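Local coordinates for lipoprotein (Colwellia psychrerythraea, PDB 3O0Y) that is of unknown function but belongs to the DUF885 family of the MA peptidase clan and is probably a lipid-anchored bacterial envelope protein, at residues 126-131 and 140-145; 219-224 and 241-246; 387-392 and 416-421. One frame throughout, in Å; residues are numbered along the deposited sequence.

Contact 1: 126-131 and 140-145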
loop_
_atom_site.group_PDB
_atom_site.type_symbol
_atom_site.label_atom_id
_atom_site.label_comp_id
_atom_site.label_asym_id
_atom_site.label_seq_id
_atom_site.Cartn_x
_atom_site.Cartn_y
_atom_site.Cartn_z
ATOM N N TYR A 126 -14.951 6.382 -0.236
ATOM C CA TYR A 126 -14.235 7.343 -1.057
ATOM C C TYR A 126 -13.313 6.535 -1.946
ATOM O O TYR A 126 -12.975 5.423 -1.586
ATOM C CB TYR A 126 -13.427 8.352 -0.208
ATOM C CG TYR A 126 -12.174 7.768 0.439
ATOM C CD1 TYR A 126 -10.936 7.888 -0.163
ATOM C CD2 TYR A 126 -12.260 6.958 1.570
ATOM C CE1 TYR A 126 -9.804 7.326 0.407
ATOM C CE2 TYR A 126 -11.094 6.402 2.159
ATOM C CZ TYR A 126 -9.888 6.547 1.534
ATOM O OH TYR A 126 -8.733 5.916 2.029
ATOM N N ILE A 127 -12.940 7.094 -3.104
ATOM C CA ILE A 127 -11.978 6.448 -4.029
ATOM C C ILE A 127 -10.553 6.793 -3.658
ATOM O O ILE A 127 -10.188 7.973 -3.572
ATOM C CB ILE A 127 -12.199 6.840 -5.488
ATOM C CG1 ILE A 127 -13.643 6.501 -5.945
ATOM C CG2 ILE A 127 -11.159 6.173 -6.394
ATOM C CD1 ILE A 127 -14.057 5.029 -5.651
ATOM N N ASP A 128 -9.797 5.769 -3.304
ATOM C CA ASP A 128 -8.401 5.887 -2.948
ATOM C C ASP A 128 -7.539 5.567 -4.218
ATOM O O ASP A 128 -7.769 4.546 -4.908
ATOM C CB ASP A 128 -8.130 4.918 -1.749
ATOM C CG ASP A 128 -6.778 5.119 -1.135
ATOM O OD1 ASP A 128 -6.730 5.804 -0.081
ATOM O OD2 ASP A 128 -5.771 4.649 -1.734
ATOM N N THR A 129 -6.526 6.396 -4.514
ATOM C CA THR A 129 -5.717 6.155 -5.686
ATOM C C THR A 129 -4.869 4.920 -5.580
ATOM O O THR A 129 -4.363 4.467 -6.621
ATOM C CB THR A 129 -4.803 7.331 -6.064
ATOM O OG1 THR A 129 -3.939 7.628 -4.961
ATOM C CG2 THR A 129 -5.708 8.640 -6.427
ATOM N N TRP A 130 -4.742 4.338 -4.384
ATOM C CA TRP A 130 -4.108 3.014 -4.216
ATOM C C TRP A 130 -5.132 1.891 -4.118
ATOM O O TRP A 130 -5.075 0.939 -4.891
ATOM C CB TRP A 130 -3.149 3.044 -3.001
ATOM C CG TRP A 130 -2.865 1.729 -2.397
ATOM C CD1 TRP A 130 -2.116 0.718 -2.989
ATOM C CD2 TRP A 130 -3.252 1.247 -1.114
ATOM N NE1 TRP A 130 -2.057 -0.364 -2.155
ATOM C CE2 TRP A 130 -2.769 -0.074 -1.003
ATOM C CE3 TRP A 130 -3.995 1.790 -0.044
ATOM C CZ2 TRP A 130 -2.981 -0.846 0.136
ATOM C CZ3 TRP A 130 -4.219 1.006 1.081
ATOM C CH2 TRP A 130 -3.664 -0.260 1.177
ATOM N N MET A 131 -6.084 2.016 -3.187
ATOM C CA MET A 131 -6.971 0.914 -2.817
ATOM C C MET A 131 -8.276 0.882 -3.557
ATOM O O MET A 131 -9.028 -0.079 -3.398
ATOM C CB MET A 131 -7.245 0.924 -1.279
ATOM C CG MET A 131 -7.161 -0.430 -0.586
ATOM S SD MET A 131 -7.473 -0.640 1.182
ATOM C CE MET A 131 -9.268 -0.590 1.073
ATOM N N GLN A 140 -8.724 5.009 11.232
ATOM C CA GLN A 140 -7.500 5.117 12.022
ATOM C C GLN A 140 -6.161 4.986 11.285
ATOM O O GLN A 140 -5.151 5.233 11.869
ATOM C CB GLN A 140 -7.573 4.051 13.156
ATOM C CG GLN A 140 -6.958 2.663 12.856
ATOM C CD GLN A 140 -7.796 1.774 11.881
ATOM O OE1 GLN A 140 -8.859 2.173 11.392
ATOM N NE2 GLN A 140 -7.254 0.602 11.550
ATOM N N ILE A 141 -6.154 4.479 10.071
ATOM C CA ILE A 141 -4.966 4.069 9.369
ATOM C C ILE A 141 -4.678 4.927 8.140
ATOM O O ILE A 141 -3.525 5.213 7.896
ATOM C CB ILE A 141 -4.940 2.548 9.066
ATOM C CG1 ILE A 141 -3.654 2.093 8.372
ATOM C CG2 ILE A 141 -6.157 2.083 8.221
ATOM C CD1 ILE A 141 -3.439 0.538 8.419
ATOM N N ASN A 142 -5.676 5.268 7.320
ATOM C CA ASN A 142 -5.443 6.135 6.142
ATOM C C ASN A 142 -6.677 6.981 5.838
ATOM O O ASN A 142 -7.461 7.263 6.717
ATOM C CB ASN A 142 -4.963 5.328 4.909
ATOM C CG ASN A 142 -6.078 4.496 4.279
ATOM O OD1 ASN A 142 -7.121 4.197 4.930
ATOM N ND2 ASN A 142 -5.881 4.146 3.002
ATOM N N GLY A 143 -6.849 7.375 4.594
ATOM C CA GLY A 143 -7.887 8.331 4.253
ATOM C C GLY A 143 -7.289 9.724 4.198
ATOM O O GLY A 143 -6.167 9.940 4.646
ATOM N N PRO A 144 -8.071 10.685 3.659
ATOM C CA PRO A 144 -7.474 11.993 3.283
ATOM C C PRO A 144 -6.868 12.741 4.477
ATOM O O PRO A 144 -5.843 13.422 4.326
ATOM C CB PRO A 144 -8.626 12.737 2.626
ATOM C CG PRO A 144 -9.877 11.878 2.873
ATOM C CD PRO A 144 -9.413 10.488 3.124
ATOM N N LEU A 145 -7.436 12.616 5.672
ATOM C CA LEU A 145 -6.920 13.373 6.824
ATOM C C LEU A 145 -5.607 12.814 7.379
ATOM O O LEU A 145 -4.880 13.490 8.113
ATOM C CB LEU A 145 -8.018 13.521 7.909
ATOM C CG LEU A 145 -9.199 14.347 7.431
ATOM C CD1 LEU A 145 -10.431 14.221 8.401
ATOM C CD2 LEU A 145 -8.869 15.833 7.247
HETATM O O HOH W 1 -7.970 2.617 1.584
HETATM O O HOH W 2 -9.451 3.445 3.798
#
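P144 CD rests over one face of the Y126 ring, 4.3 Å from its centroid, a CH-pi contact; here the start of helix 144-154, with G143 as its N-cap, meets strand 126-128 and the Asx turn that D128 starts at its end. The Y126 ring stands between its own backbone N and carbonyl carbon (chi1 73°), which lays it alongside the helix start and brings its OH to both G143 CA and D128 of its own strand. Y126 OH donates to D128 OD1 at 2.9 Å. The other carboxylate oxygen builds the turn: D128 OD2 accepts from W130 N at 2.9 Å and from M131 N at 3.0 Å, the two donors coming from opposite faces of its plane. Three donors thus fix the rotation of this buried carboxylate. N142 ND2 lies near Y126 OH at too poor an angle to bond, and at the edge of the W130 ring. Two waters join the amide to the phenol instead: one accepts from N142 ND2 and reaches Y126 OH weakly, while the other donates to Y126 OH and to N142 OD1, which W549 NE1 also grips. Any CB on G143 would jam against the N142 carbonyl; its bare CA sits 3.4 Å from Y126 OH.

Contact 2: 219-224 and 241-246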
loop_
_atom_site.group_PDB
_atom_site.type_symbol
_atom_site.label_atom_id
_atom_site.label_comp_id
_atom_site.label_asym_id
_atom_site.label_seq_id
_atom_site.Cartn_x
_atom_site.Cartn_y
_atom_site.Cartn_z
ATOM N N PRO A 219 4.048 19.281 13.166
ATOM C CA PRO A 219 4.944 18.857 12.087
ATOM C C PRO A 219 4.821 19.634 10.796
ATOM O O PRO A 219 5.807 19.754 10.063
ATOM C CB PRO A 219 4.572 17.393 11.892
ATOM C CG PRO A 219 4.160 16.952 13.240
ATOM C CD PRO A 219 3.462 18.103 13.861
ATOM N N PHE A 220 3.645 20.124 10.481
ATOM C CA PHE A 220 3.520 20.958 9.270
ATOM C C PHE A 220 4.519 22.128 9.315
ATOM O O PHE A 220 5.078 22.519 8.294
ATOM C CB PHE A 220 2.107 21.519 9.137
ATOM C CG PHE A 220 1.119 20.648 8.340
ATOM C CD1 PHE A 220 1.422 20.095 7.131
ATOM C CD2 PHE A 220 -0.192 20.496 8.832
ATOM C CE1 PHE A 220 0.452 19.373 6.405
ATOM C CE2 PHE A 220 -1.136 19.787 8.127
ATOM C CZ PHE A 220 -0.810 19.228 6.914
ATOM N N VAL A 221 4.619 22.781 10.484
ATOM C CA VAL A 221 5.616 23.875 10.715
ATOM C C VAL A 221 7.061 23.370 10.757
ATOM O O VAL A 221 7.943 23.924 10.101
ATOM C CB VAL A 221 5.351 24.593 12.012
ATOM C CG1 VAL A 221 6.371 25.767 12.155
ATOM C CG2 VAL A 221 3.891 25.058 12.051
ATOM N N ASN A 222 7.334 22.346 11.556
ATOM C CA ASN A 222 8.704 21.867 11.698
ATOM C C ASN A 222 9.327 21.316 10.399
ATOM O O ASN A 222 10.511 21.542 10.108
ATOM C CB ASN A 222 8.773 20.860 12.864
ATOM C CG ASN A 222 8.588 21.512 14.258
ATOM O OD1 ASN A 222 8.151 20.850 15.212
ATOM N ND2 ASN A 222 8.956 22.747 14.381
ATOM N N VAL A 223 8.532 20.585 9.606
ATOM C CA VAL A 223 8.977 20.171 8.303
ATOM C C VAL A 223 9.255 21.363 7.429
ATOM O O VAL A 223 10.248 21.422 6.735
ATOM C CB VAL A 223 7.891 19.269 7.629
ATOM C CG1 VAL A 223 8.274 19.074 6.144
ATOM C CG2 VAL A 223 7.781 17.932 8.478
ATOM N N PHE A 224 8.344 22.314 7.409
ATOM C CA PHE A 224 8.561 23.482 6.621
ATOM C C PHE A 224 9.854 24.212 7.069
ATOM O O PHE A 224 10.672 24.630 6.220
ATOM C CB PHE A 224 7.379 24.417 6.720
ATOM C CG PHE A 224 7.485 25.577 5.800
ATOM C CD1 PHE A 224 7.051 25.500 4.515
ATOM C CD2 PHE A 224 8.054 26.765 6.235
ATOM C CE1 PHE A 224 7.140 26.621 3.657
ATOM C CE2 PHE A 224 8.170 27.873 5.403
ATOM C CZ PHE A 224 7.731 27.808 4.121
ATOM N N SER A 241 9.341 35.063 7.463
ATOM C CA SER A 241 7.990 35.482 7.097
ATOM C C SER A 241 7.151 34.309 6.578
ATOM O O SER A 241 5.961 34.184 6.891
ATOM C CB SER A 241 8.029 36.522 5.982
ATOM O OG SER A 241 6.703 36.824 5.521
ATOM N N LEU A 242 7.769 33.471 5.772
ATOM C CA LEU A 242 7.010 32.276 5.281
ATOM C C LEU A 242 6.646 31.293 6.434
ATOM O O LEU A 242 5.525 30.796 6.494
ATOM C CB LEU A 242 7.792 31.605 4.168
ATOM C CG LEU A 242 7.903 32.368 2.841
ATOM C CD1 LEU A 242 9.080 31.867 1.988
ATOM C CD2 LEU A 242 6.647 32.280 2.053
ATOM N N ILE A 243 7.554 31.080 7.377
ATOM C CA ILE A 243 7.292 30.221 8.524
ATOM C C ILE A 243 6.123 30.778 9.330
ATOM O O ILE A 243 5.215 30.037 9.730
ATOM C CB ILE A 243 8.572 30.072 9.382
ATOM C CG1 ILE A 243 9.624 29.283 8.621
ATOM C CG2 ILE A 243 8.284 29.414 10.719
ATOM C CD1 ILE A 243 10.975 29.433 9.211
ATOM N N THR A 244 6.090 32.093 9.541
ATOM C CA THR A 244 4.956 32.722 10.205
ATOM C C THR A 244 3.640 32.493 9.498
ATOM O O THR A 244 2.595 32.275 10.151
ATOM C CB THR A 244 5.205 34.251 10.395
ATOM O OG1 THR A 244 6.423 34.383 11.124
ATOM C CG2 THR A 244 4.015 34.918 11.133
ATOM N N GLN A 245 3.680 32.569 8.173
ATOM C CA GLN A 245 2.508 32.308 7.346
ATOM C C GLN A 245 2.016 30.854 7.477
ATOM O O GLN A 245 0.803 30.602 7.581
ATOM C CB GLN A 245 2.798 32.636 5.891
ATOM C CG GLN A 245 2.851 34.129 5.611
ATOM C CD GLN A 245 3.210 34.393 4.172
ATOM O OE1 GLN A 245 2.447 34.051 3.261
ATOM N NE2 GLN A 245 4.361 35.035 3.956
ATOM N N VAL A 246 2.942 29.933 7.580
ATOM C CA VAL A 246 2.626 28.524 7.776
ATOM C C VAL A 246 2.008 28.327 9.129
ATOM O O VAL A 246 0.959 27.723 9.219
ATOM C CB VAL A 246 3.845 27.588 7.600
ATOM C CG1 VAL A 246 3.487 26.124 8.096
ATOM C CG2 VAL A 246 4.259 27.583 6.081
#
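An antiparallel helical hairpin is built here from two consecutive helices, 219-228 and 236-268, whose segments run at 164° with their axes 9.8 Å apart at closest approach. F224 and V246 form the centre of the interface. V246 CG2 stands almost exactly over the middle of the F224 ring, 3.6 Å from its centroid and only 4° off the ring normal, so the methyl makes a textbook CH-pi contact. With CG anti to the backbone N (chi1 -174°), the F224 side chain extends across the gap and lays its far rim against the partner helix. That rim is met near the ring plane by two more side chains: L242 CB lies 3.8 Å from F224 CZ, and I243 CG1 comes equally close to F224 CE2. One ring is therefore fixed over a face and at its edge by residues from successive turns. V221 and V246 slide past each other in opposite directions beside it, V221 CG2 lying 4.1 Å from V246 CG1. Helix 161-172 joins the packing: Y167 meets the F224 ring, and its hydroxyl bonds to F220 O. The same carbonyl oxygen, F220 O, has V246 CG1 3.9 Å away.

Contact 3: 387-392 and 416-421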
loop_
_atom_site.group_PDB
_atom_site.type_symbol
_atom_site.label_atom_id
_atom_site.label_comp_id
_atom_site.label_asym_id
_atom_site.label_seq_id
_atom_site.Cartn_x
_atom_site.Cartn_y
_atom_site.Cartn_z
ATOM N N GLU A 387 16.556 3.869 -1.796
ATOM C CA GLU A 387 17.223 4.419 -0.629
ATOM C C GLU A 387 16.512 3.939 0.635
ATOM O O GLU A 387 15.323 3.692 0.616
ATOM C CB GLU A 387 17.228 5.943 -0.656
ATOM C CG GLU A 387 18.053 6.449 -1.847
ATOM C CD GLU A 387 18.321 7.963 -1.847
ATOM O OE1 GLU A 387 17.986 8.672 -0.826
ATOM O OE2 GLU A 387 18.816 8.400 -2.928
ATOM N N VAL A 388 17.267 3.820 1.718
ATOM C CA VAL A 388 16.706 3.378 3.007
ATOM C C VAL A 388 16.608 4.571 3.970
ATOM O O VAL A 388 17.643 5.296 4.145
ATOM C CB VAL A 388 17.584 2.299 3.623
ATOM C CG1 VAL A 388 17.048 1.874 5.035
ATOM C CG2 VAL A 388 17.688 1.059 2.682
ATOM N N LYS A 389 15.454 4.774 4.633
ATOM C CA LYS A 389 15.226 5.809 5.636
ATOM C C LYS A 389 14.481 5.230 6.839
ATOM O O LYS A 389 13.694 4.329 6.684
ATOM C CB LYS A 389 14.364 6.944 5.111
ATOM C CG LYS A 389 15.051 7.804 4.041
ATOM C CD LYS A 389 14.167 9.037 3.592
ATOM C CE LYS A 389 14.125 10.188 4.607
ATOM N NZ LYS A 389 13.428 11.534 4.138
ATOM N N SER A 390 14.756 5.780 8.028
ATOM C CA SER A 390 14.003 5.397 9.207
ATOM C C SER A 390 12.771 6.276 9.254
ATOM O O SER A 390 12.837 7.459 8.882
ATOM C CB SER A 390 14.856 5.489 10.487
ATOM O OG SER A 390 15.416 6.777 10.619
ATOM N N PHE A 391 11.653 5.776 9.760
ATOM C CA PHE A 391 10.538 6.638 10.033
ATOM C C PHE A 391 10.960 7.678 11.070
ATOM O O PHE A 391 11.680 7.379 12.010
ATOM C CB PHE A 391 9.339 5.882 10.579
ATOM C CG PHE A 391 8.612 5.071 9.580
ATOM C CD1 PHE A 391 7.770 5.667 8.666
ATOM C CD2 PHE A 391 8.692 3.712 9.562
ATOM C CE1 PHE A 391 7.020 4.914 7.785
ATOM C CE2 PHE A 391 7.975 2.953 8.638
ATOM C CZ PHE A 391 7.144 3.544 7.754
ATOM N N PRO A 392 10.541 8.939 10.876
ATOM C CA PRO A 392 10.886 9.982 11.867
ATOM C C PRO A 392 10.273 9.646 13.224
ATOM O O PRO A 392 9.217 9.025 13.270
ATOM C CB PRO A 392 10.206 11.251 11.311
ATOM C CG PRO A 392 9.865 10.951 9.861
ATOM C CD PRO A 392 9.797 9.445 9.713
ATOM N N ILE A 416 11.854 4.709 -1.638
ATOM C CA ILE A 416 12.380 4.561 -0.271
ATOM C C ILE A 416 11.793 3.375 0.454
ATOM O O ILE A 416 10.568 3.186 0.513
ATOM C CB ILE A 416 12.067 5.853 0.561
ATOM C CG1 ILE A 416 12.715 7.087 -0.146
ATOM C CG2 ILE A 416 12.558 5.737 2.027
ATOM C CD1 ILE A 416 12.089 8.394 0.329
ATOM N N TYR A 417 12.698 2.605 1.035
ATOM C CA TYR A 417 12.427 1.576 1.988
ATOM C C TYR A 417 12.521 2.243 3.347
ATOM O O TYR A 417 13.571 2.654 3.798
ATOM C CB TYR A 417 13.413 0.418 1.793
ATOM C CG TYR A 417 13.525 -0.635 2.902
ATOM C CD1 TYR A 417 12.551 -0.860 3.830
ATOM C CD2 TYR A 417 14.605 -1.493 2.887
ATOM C CE1 TYR A 417 12.696 -1.863 4.794
ATOM C CE2 TYR A 417 14.754 -2.466 3.880
ATOM C CZ TYR A 417 13.787 -2.658 4.797
ATOM O OH TYR A 417 13.916 -3.646 5.746
ATOM N N TRP A 418 11.350 2.381 3.963
ATOM C CA TRP A 418 11.231 2.902 5.277
ATOM C C TRP A 418 11.275 1.800 6.328
ATOM O O TRP A 418 10.579 0.762 6.206
ATOM C CB TRP A 418 9.929 3.617 5.467
ATOM C CG TRP A 418 9.749 4.789 4.610
ATOM C CD1 TRP A 418 9.235 4.758 3.350
ATOM C CD2 TRP A 418 10.095 6.171 4.878
ATOM N NE1 TRP A 418 9.201 6.042 2.818
ATOM C CE2 TRP A 418 9.741 6.919 3.723
ATOM C CE3 TRP A 418 10.683 6.829 5.950
ATOM C CZ2 TRP A 418 9.957 8.302 3.626
ATOM C CZ3 TRP A 418 10.926 8.194 5.875
ATOM C CH2 TRP A 418 10.533 8.931 4.704
ATOM N N ILE A 419 12.094 2.024 7.342
ATOM C CA ILE A 419 12.209 1.091 8.468
ATOM C C ILE A 419 11.846 1.742 9.797
ATOM O O ILE A 419 12.254 2.871 10.050
ATOM C CB ILE A 419 13.667 0.482 8.479
ATOM C CG1 ILE A 419 13.771 -0.589 9.541
ATOM C CG2 ILE A 419 14.703 1.559 8.645
ATOM C CD1 ILE A 419 13.028 -1.880 9.224
ATOM N N ASN A 420 11.071 1.041 10.650
ATOM C CA ASN A 420 10.683 1.576 11.969
ATOM C C ASN A 420 11.697 1.194 13.032
ATOM O O ASN A 420 11.861 -0.010 13.318
ATOM C CB ASN A 420 9.345 0.995 12.365
ATOM C CG ASN A 420 8.709 1.760 13.454
ATOM O OD1 ASN A 420 9.356 2.166 14.408
ATOM N ND2 ASN A 420 7.402 1.984 13.335
ATOM N N LEU A 421 12.463 2.168 13.516
ATOM C CA LEU A 421 13.461 1.913 14.546
ATOM C C LEU A 421 12.980 2.181 15.975
ATOM O O LEU A 421 13.811 2.253 16.917
ATOM C CB LEU A 421 14.699 2.701 14.212
ATOM C CG LEU A 421 15.333 2.621 12.827
ATOM C CD1 LEU A 421 16.497 3.590 12.755
ATOM C CD2 LEU A 421 15.705 1.142 12.617
HETATM O O HOH W 3 11.799 4.931 13.198
#
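W418 lies between K389 and F391 at the apolar centre of this pair of parallel strands. K389 CB sits over a face of the indole, 4.1 Å from the centroid of its six-membered ring; the lysine chain, bent at chi3 (75°), then follows the ring until its CE is 3.8 Å from W418 CH2. I416 CG2 lies over the same face. F391 holds the base of the side chain: W418 CB stands over the phenyl face, 3.6 Å from F391 CZ, while the two aromatic planes, 22° apart, are slid so far that they barely overlap. With an alanine in place of F391, W418 CB would probably lose its aromatic cover and a gap would open beside N420 CB and P400. Outward, S390 CB presses tightly on L421 CD1 at 3.4 Å. The backbones join in regular parallel register: Y417 N donates to E387 O, K389 N to Y417 O, I419 N to K389 O at 2.9 Å and F391 N to I419 O at 3.0 Å. Past the last of these, a water bridges F391 O and L421 N. V388, Y417 and I419 take the sheet's other face, where V388 and Y417 pack on helix 353-373 and Y417 and I419 on helix 432-439. Strand 416-419 is central in the mixed sheet, between 387-390 and antiparallel strand 402-405, whose T405 OG1 is hydrogen-bonded to W418 NE1.

Overall arrangement
Helix 144-154 ties the three contacts together. Contact 1 holds its first turn, F220 of contact 2 packs on its P149, M152 and Q153, and its R150 makes a cation-pi contact with W418 of contact 3. None of the contacts touch directly: their centres lie 25 Å (1 and 2), 21 Å (1 and 3) and 24 Å (2 and 3) apart, with nearest atoms about 7, 11 and 7 Å away. Contact 2 is peripheral, 29 Å from the chain centre, against 10 Å for contact 1. Contact 3 lies beside helix 432-439, where Y417 packs on E439 of a His-Glu pair, possibly a metal or catalytic site given the clan, though no metal confirms it.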